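Local coordinates for protein aerobactin synthase IucA (Klebsiella pneumoniae subsp. pneumoniae, PDB 5JM8) that probably catalyses an ATP-dependent condensation step in the biosynthesis of the siderophore aerobactin, as a member of the NIS synthetase family, at residues V423-Q428 / R480-Y485; Q449-M454 / A469-T474. All coordinates share one frame; numbering follows the deposited sequence.

Interaction 1: V423-Q428 / R480-Y485; sequences VLLAHQ and RYFPYY. With ATP (adenosine-5'-triphosphate), chain I.
The imidazole of H427 is met on one face by Y485, whose ring stands nearly on edge to it: the pair is an offset edge-to-face stack with planes at 83° and centroids 4.6 Å apart. Y485 CE1 comes within 3.0 Å of H427 NE2, a tight approach near the rim of the imidazole. The opposite face of that imidazole is taken by the alpha-phosphate, ATP O2A lying 3.0 Å from H427 CE1, so the ring is wedged between helix 475-500 and the nucleotide. H427 CG lies anti to the carbonyl carbon (chi1 -68°), which sets the side chain alongside that of Y485, both pointing the same way. The phenol ring is itself held between two side chains, with L425 CB over one face and Y484 CD2 over the other. Further along, L425 CD2 settles on the helix 3.9 Å from Y481 CB, and V423 CG1 touches F482 CD1 at 4.0 Å. The carbonyl oxygens of A426 and Y485 come close as two acceptors; S490 OG hydrogen-bonds the latter and, weakly, the former. H427 and Q428, following strand 422-424, belong to the ATP pocket; Y485 backs H427, whose side chain is about 4 Å from the bound magnesium.

Interaction 2: Q449-M454 / A469-T474; sequences QGSAFM and AENVFT
Two backbone hydrogen bonds, both made by F453, bind these segments together. F473 N reaches F453 O at 2.8 Å and almost straight, with 172° at the hydrogen, while F453 N donates to N471 O at 3.0 Å, in the plane of that carbonyl. Bonding of one residue to the neighbours on both sides of V472 is the pattern of a parallel bridge, here a single one. N471 adds a third bond through its side chain: with CG set between the backbone N and the carbonyl carbon (chi1 48°), ND2 turns to S451 O at 3.1 Å, approaching from above the carbonyl plane, though the acceptor stays close to the plane of the amide. The hydroxyl of S451 is bonded instead to C448 O. The amide of N471 also runs beside the F453 ring, ND2 being 3.6 Å from F453 CE2 and the two planes 81° apart.

Beyond the polar core, A452 CB stands almost exactly over the centre of the F473 ring, 3.7 Å from its centroid, a clear CH-pi contact. M454, bent along its chain beyond CG, brings SD to 4.1 Å from F473 CB and lays CE against the T474 carbonyl oxygen. E470 forms a salt bridge with R299 of helix 294-306, a helix that F453 and N471 also touch.

N471 is the centre of an inverse gamma turn, closed by a weak bond from V472 N to E470 O, and T474 ends the segment as N-cap of helix 475-500, its side chain capping a backbone N of the helix while T474 N bonds Q477 OE1. The backbone pairing is an isolated parallel beta-bridge, joining strand 451-453 to the loop that leads into the N-capped helix.

Overall arrangement
Strands 422-424 and 451-453 pair in an antiparallel two-stranded sheet and so join the two contacts, whose centres lie 12 Å apart. V423 N stands 2.6 Å from A452 O and L425 N 3.1 Å from G450 O, both probable hydrogen bonds. Side chains meet as well: V423 CG2 packs 3.6 Å from M454 SD, and Y481 CD2 3.5 Å from F473 CE2. Helix 475-500, capped in interaction 2, supplies the aromatic residues of interaction 1. Both contacts reach the ATP, interaction 1 through H427 and interaction 2 through Q449 at its end, while the S451 side chain is about 11 Å from it. Magnesium ligands Q429, N430 and D447 lie close by in sequence.

Interaction 1: V423-Q428 / R480-Y485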
loop_
_atom_site.group_PDB
_atom_site.type_symbol
_atom_site.label_atom_id
_atom_site.label_comp_id
_atom_site.label_asym_id
_atom_site.label_seq_id
_atom_site.Cartn_x
_atom_site.Cartn_y
_atom_site.Cartn_z
ATOM N N VAL A 423 16.224 10.476 -34.446
ATOM C CA VAL A 423 17.124 9.389 -34.090
ATOM C C VAL A 423 17.248 9.272 -32.576
ATOM O O VAL A 423 17.780 10.168 -31.921
ATOM C CB VAL A 423 18.524 9.596 -34.705
ATOM C CG1 VAL A 423 19.441 8.425 -34.375
ATOM C CG2 VAL A 423 18.417 9.781 -36.209
ATOM N N LEU A 424 16.743 8.171 -32.025
ATOM C CA LEU A 424 16.957 7.843 -30.619
ATOM C C LEU A 424 17.851 6.614 -30.527
ATOM O O LEU A 424 17.416 5.495 -30.800
ATOM C CB LEU A 424 15.629 7.597 -29.896
ATOM C CG LEU A 424 14.661 8.780 -29.820
ATOM C CD1 LEU A 424 13.392 8.375 -29.095
ATOM C CD2 LEU A 424 15.304 9.975 -29.136
ATOM N N LEU A 425 19.108 6.834 -30.157
ATOM C CA LEU A 425 20.079 5.752 -30.054
ATOM C C LEU A 425 19.830 4.948 -28.788
ATOM O O LEU A 425 20.370 5.252 -27.725
ATOM C CB LEU A 425 21.504 6.303 -30.062
ATOM C CG LEU A 425 21.873 7.102 -31.314
ATOM C CD1 LEU A 425 23.221 7.779 -31.141
ATOM C CD2 LEU A 425 21.873 6.207 -32.549
ATOM N N ALA A 426 19.010 3.914 -28.916
ATOM C CA ALA A 426 18.535 3.168 -27.764
ATOM C C ALA A 426 19.487 2.054 -27.345
ATOM O O ALA A 426 19.483 0.972 -27.933
ATOM C CB ALA A 426 17.172 2.595 -28.062
ATOM N N HIS A 427 20.288 2.320 -26.317
ATOM C CA HIS A 427 21.065 1.273 -25.667
ATOM C C HIS A 427 20.139 0.220 -25.095
ATOM O O HIS A 427 18.921 0.376 -25.072
ATOM C CB HIS A 427 21.923 1.817 -24.520
ATOM C CG HIS A 427 23.040 2.710 -24.948
ATOM N ND1 HIS A 427 22.933 4.084 -24.963
ATOM C CD2 HIS A 427 24.300 2.428 -25.352
ATOM C CE1 HIS A 427 24.076 4.608 -25.367
ATOM N NE2 HIS A 427 24.923 3.625 -25.607
ATOM N N GLN A 428 20.740 -0.852 -24.607
ATOM C CA GLN A 428 20.049 -1.790 -23.745
ATOM C C GLN A 428 19.787 -1.147 -22.384
ATOM O O GLN A 428 19.007 -1.655 -21.576
ATOM C CB GLN A 428 20.888 -3.042 -23.583
ATOM C CG GLN A 428 20.114 -4.257 -23.214
ATOM C CD GLN A 428 20.998 -5.473 -23.069
ATOM O OE1 GLN A 428 20.574 -6.484 -22.526
ATOM N NE2 GLN A 428 22.234 -5.384 -23.561
ATOM N N ARG A 480 25.803 3.603 -39.223
ATOM C CA ARG A 480 26.866 3.087 -38.368
ATOM C C ARG A 480 26.354 2.843 -36.952
ATOM O O ARG A 480 26.482 1.742 -36.416
ATOM C CB ARG A 480 28.054 4.053 -38.337
ATOM C CG ARG A 480 29.163 3.627 -37.379
ATOM C CD ARG A 480 30.371 4.548 -37.444
ATOM N NE ARG A 480 30.918 4.652 -38.793
ATOM C CZ ARG A 480 31.542 3.668 -39.435
ATOM N NH1 ARG A 480 31.695 2.480 -38.863
ATOM N NH2 ARG A 480 32.005 3.868 -40.660
ATOM N N TYR A 481 25.760 3.874 -36.358
ATOM C CA TYR A 481 25.375 3.840 -34.951
ATOM C C TYR A 481 24.072 3.085 -34.695
ATOM O O TYR A 481 24.016 2.189 -33.858
ATOM C CB TYR A 481 25.226 5.264 -34.411
ATOM C CG TYR A 481 26.506 6.069 -34.382
ATOM C CD1 TYR A 481 27.683 5.531 -33.879
ATOM C CD2 TYR A 481 26.532 7.373 -34.855
ATOM C CE1 TYR A 481 28.852 6.273 -33.850
ATOM C CE2 TYR A 481 27.692 8.119 -34.832
ATOM C CZ TYR A 481 28.849 7.565 -34.330
ATOM O OH TYR A 481 30.004 8.311 -34.307
ATOM N N PHE A 482 23.029 3.452 -35.426
ATOM C CA PHE A 482 21.671 3.041 -35.086
ATOM C C PHE A 482 21.443 1.523 -35.049
ATOM O O PHE A 482 20.856 1.013 -34.094
ATOM C CB PHE A 482 20.693 3.684 -36.065
ATOM C CG PHE A 482 19.260 3.583 -35.639
ATOM C CD1 PHE A 482 18.705 4.542 -34.811
ATOM C CD2 PHE A 482 18.469 2.530 -36.059
ATOM C CE1 PHE A 482 17.388 4.455 -34.415
ATOM C CE2 PHE A 482 17.148 2.440 -35.667
ATOM C CZ PHE A 482 16.608 3.403 -34.843
ATOM N N PRO A 483 21.895 0.791 -36.081
ATOM C CA PRO A 483 21.695 -0.661 -36.002
ATOM C C PRO A 483 22.589 -1.348 -34.964
ATOM O O PRO A 483 22.254 -2.443 -34.516
ATOM C CB PRO A 483 22.031 -1.141 -37.419
ATOM C CG PRO A 483 22.874 -0.073 -38.004
ATOM C CD PRO A 483 22.412 1.207 -37.396
ATOM N N TYR A 484 23.706 -0.728 -34.594
ATOM C CA TYR A 484 24.533 -1.265 -33.514
ATOM C C TYR A 484 23.772 -1.234 -32.199
ATOM O O TYR A 484 23.536 -2.270 -31.579
ATOM C CB TYR A 484 25.839 -0.481 -33.359
ATOM C CG TYR A 484 26.529 -0.721 -32.028
ATOM C CD1 TYR A 484 27.048 -1.970 -31.707
ATOM C CD2 TYR A 484 26.657 0.301 -31.090
ATOM C CE1 TYR A 484 27.676 -2.195 -30.488
ATOM C CE2 TYR A 484 27.286 0.083 -29.872
ATOM C CZ TYR A 484 27.791 -1.162 -29.579
ATOM O OH TYR A 484 28.409 -1.367 -28.371
ATOM N N TYR A 485 23.391 -0.036 -31.778
ATOM C CA TYR A 485 22.728 0.144 -30.495
ATOM C C TYR A 485 21.431 -0.651 -30.390
ATOM O O TYR A 485 21.159 -1.259 -29.357
ATOM C CB TYR A 485 22.436 1.626 -30.254
ATOM C CG TYR A 485 23.671 2.464 -30.008
ATOM C CD1 TYR A 485 24.291 2.477 -28.768
ATOM C CD2 TYR A 485 24.212 3.248 -31.016
ATOM C CE1 TYR A 485 25.421 3.243 -28.544
ATOM C CE2 TYR A 485 25.339 4.018 -30.798
ATOM C CZ TYR A 485 25.938 4.012 -29.561
ATOM O OH TYR A 485 27.059 4.777 -29.340
HETATM P PG ATP I . 21.535 8.002 -18.310
HETATM O O1G ATP I . 21.271 8.222 -16.843
HETATM O O2G ATP I . 20.712 6.888 -18.913
HETATM O O3G ATP I . 21.519 9.267 -19.133
HETATM P PB ATP I . 24.246 7.857 -19.354
HETATM O O1B ATP I . 25.536 7.764 -18.578
HETATM O O2B ATP I . 23.899 9.141 -20.072
HETATM O O3B ATP I . 23.041 7.408 -18.367
HETATM P PA ATP I . 25.374 6.247 -21.437
HETATM O O1A ATP I . 26.201 7.478 -21.706
HETATM O O2A ATP I . 24.732 5.510 -22.586
HETATM O O3A ATP I . 24.197 6.636 -20.408
HETATM O "O5'" ATP I . 26.229 5.173 -20.602
HETATM C "C5'" ATP I . 25.590 3.954 -20.237
HETATM C "C4'" ATP I . 26.126 3.404 -18.924
HETATM O "O4'" ATP I . 25.478 2.157 -18.668
HETATM C "C3'" ATP I . 27.625 3.143 -18.946
HETATM O "O3'" ATP I . 28.233 3.738 -17.791
HETATM C "C2'" ATP I . 27.779 1.634 -18.932
HETATM O "O2'" ATP I . 28.814 1.212 -18.046
HETATM C "C1'" ATP I . 26.432 1.114 -18.459
HETATM N N9 ATP I . 26.012 -0.090 -19.209
HETATM C C8 ATP I . 25.760 -1.281 -18.641
HETATM N N7 ATP I . 25.396 -2.193 -19.577
HETATM C C5 ATP I . 25.412 -1.574 -20.770
HETATM C C6 ATP I . 25.128 -1.963 -22.166
HETATM N N6 ATP I . 24.749 -3.233 -22.442
HETATM N N1 ATP I . 25.264 -1.018 -23.124
HETATM C C2 ATP I . 25.643 0.243 -22.837
HETATM N N3 ATP I . 25.915 0.658 -21.586
HETATM C C4 ATP I . 25.821 -0.186 -20.527
#

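Interaction 2: Q449-M454 / A469-T474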
loop_
_atom_site.group_PDB
_atom_site.type_symbol
_atom_site.label_atom_id
_atom_site.label_comp_id
_atom_site.label_asym_id
_atom_site.label_seq_id
_atom_site.Cartn_x
_atom_site.Cartn_y
_atom_site.Cartn_z
ATOM N N GLN A 449 20.636 12.622 -24.394
ATOM C CA GLN A 449 21.965 12.915 -24.919
ATOM C C GLN A 449 22.219 12.110 -26.193
ATOM O O GLN A 449 23.090 12.452 -26.992
ATOM C CB GLN A 449 23.033 12.604 -23.868
ATOM C CG GLN A 449 24.445 13.019 -24.251
ATOM C CD GLN A 449 25.445 12.766 -23.137
ATOM O OE1 GLN A 449 25.073 12.400 -22.022
ATOM N NE2 GLN A 449 26.723 12.959 -23.438
ATOM N N GLY A 450 21.444 11.042 -26.371
ATOM C CA GLY A 450 21.557 10.180 -27.534
ATOM C C GLY A 450 20.491 10.468 -28.577
ATOM O O GLY A 450 20.144 9.597 -29.378
ATOM N N SER A 451 19.963 11.688 -28.556
ATOM C CA SER A 451 18.999 12.124 -29.558
ATOM C C SER A 451 19.716 12.826 -30.704
ATOM O O SER A 451 20.631 13.621 -30.480
ATOM C CB SER A 451 17.953 13.056 -28.945
ATOM O OG SER A 451 18.548 14.244 -28.455
ATOM N N ALA A 452 19.296 12.522 -31.926
ATOM C CA ALA A 452 19.849 13.159 -33.112
ATOM C C ALA A 452 18.782 13.242 -34.193
ATOM O O ALA A 452 17.748 12.576 -34.107
ATOM C CB ALA A 452 21.060 12.396 -33.612
ATOM N N PHE A 453 19.035 14.059 -35.210
ATOM C CA PHE A 453 18.039 14.324 -36.241
ATOM C C PHE A 453 18.597 14.116 -37.643
ATOM O O PHE A 453 19.730 14.495 -37.939
ATOM C CB PHE A 453 17.502 15.748 -36.091
ATOM C CG PHE A 453 16.943 16.037 -34.726
ATOM C CD1 PHE A 453 15.660 15.637 -34.390
ATOM C CD2 PHE A 453 17.703 16.700 -33.775
ATOM C CE1 PHE A 453 15.143 15.898 -33.133
ATOM C CE2 PHE A 453 17.190 16.963 -32.516
ATOM C CZ PHE A 453 15.909 16.561 -32.196
ATOM N N MET A 454 17.786 13.499 -38.495
ATOM C CA MET A 454 18.149 13.268 -39.883
ATOM C C MET A 454 17.855 14.520 -40.696
ATOM O O MET A 454 17.158 15.417 -40.224
ATOM C CB MET A 454 17.382 12.070 -40.444
ATOM C CG MET A 454 17.629 10.782 -39.684
ATOM S SD MET A 454 19.376 10.373 -39.592
ATOM C CE MET A 454 19.758 10.137 -41.328
ATOM N N ALA A 469 20.724 22.471 -35.634
ATOM C CA ALA A 469 21.095 21.714 -34.443
ATOM C C ALA A 469 22.431 21.023 -34.614
ATOM O O ALA A 469 22.761 20.523 -35.691
ATOM C CB ALA A 469 20.031 20.680 -34.104
ATOM N N GLU A 470 23.192 20.995 -33.530
ATOM C CA GLU A 470 24.495 20.356 -33.517
ATOM C C GLU A 470 24.359 18.840 -33.637
ATOM O O GLU A 470 25.195 18.182 -34.262
ATOM C CB GLU A 470 25.242 20.742 -32.238
ATOM C CG GLU A 470 26.252 19.723 -31.745
ATOM C CD GLU A 470 25.647 18.668 -30.828
ATOM O OE1 GLU A 470 24.741 18.998 -30.032
ATOM O OE2 GLU A 470 26.096 17.507 -30.904
ATOM N N ASN A 471 23.304 18.293 -33.041
ATOM C CA ASN A 471 23.058 16.855 -33.094
ATOM C C ASN A 471 22.248 16.484 -34.335
ATOM O O ASN A 471 21.178 15.885 -34.244
ATOM C CB ASN A 471 22.352 16.372 -31.819
ATOM C CG ASN A 471 21.164 17.232 -31.438
ATOM O OD1 ASN A 471 21.074 18.393 -31.830
ATOM N ND2 ASN A 471 20.250 16.668 -30.656
ATOM N N VAL A 472 22.775 16.864 -35.497
ATOM C CA VAL A 472 22.248 16.412 -36.779
ATOM C C VAL A 472 23.145 15.305 -37.317
ATOM O O VAL A 472 24.369 15.390 -37.225
ATOM C CB VAL A 472 22.161 17.552 -37.821
ATOM C CG1 VAL A 472 21.021 18.504 -37.482
ATOM C CG2 VAL A 472 23.486 18.308 -37.927
ATOM N N PHE A 473 22.526 14.268 -37.874
ATOM C CA PHE A 473 23.260 13.110 -38.380
ATOM C C PHE A 473 23.185 12.989 -39.894
ATOM O O PHE A 473 22.149 13.246 -40.503
ATOM C CB PHE A 473 22.725 11.819 -37.749
ATOM C CG PHE A 473 23.427 11.412 -36.479
ATOM C CD1 PHE A 473 24.238 12.301 -35.786
ATOM C CD2 PHE A 473 23.274 10.132 -35.980
ATOM C CE1 PHE A 473 24.877 11.917 -34.618
ATOM C CE2 PHE A 473 23.908 9.743 -34.815
ATOM C CZ PHE A 473 24.713 10.635 -34.135
ATOM N N THR A 474 24.300 12.591 -40.494
ATOM C CA THR A 474 24.316 12.225 -41.898
ATOM C C THR A 474 23.753 10.821 -42.042
ATOM O O THR A 474 23.523 10.126 -41.051
ATOM C CB THR A 474 25.732 12.266 -42.492
ATOM O OG1 THR A 474 26.546 11.269 -41.863
ATOM C CG2 THR A 474 26.361 13.640 -42.297
#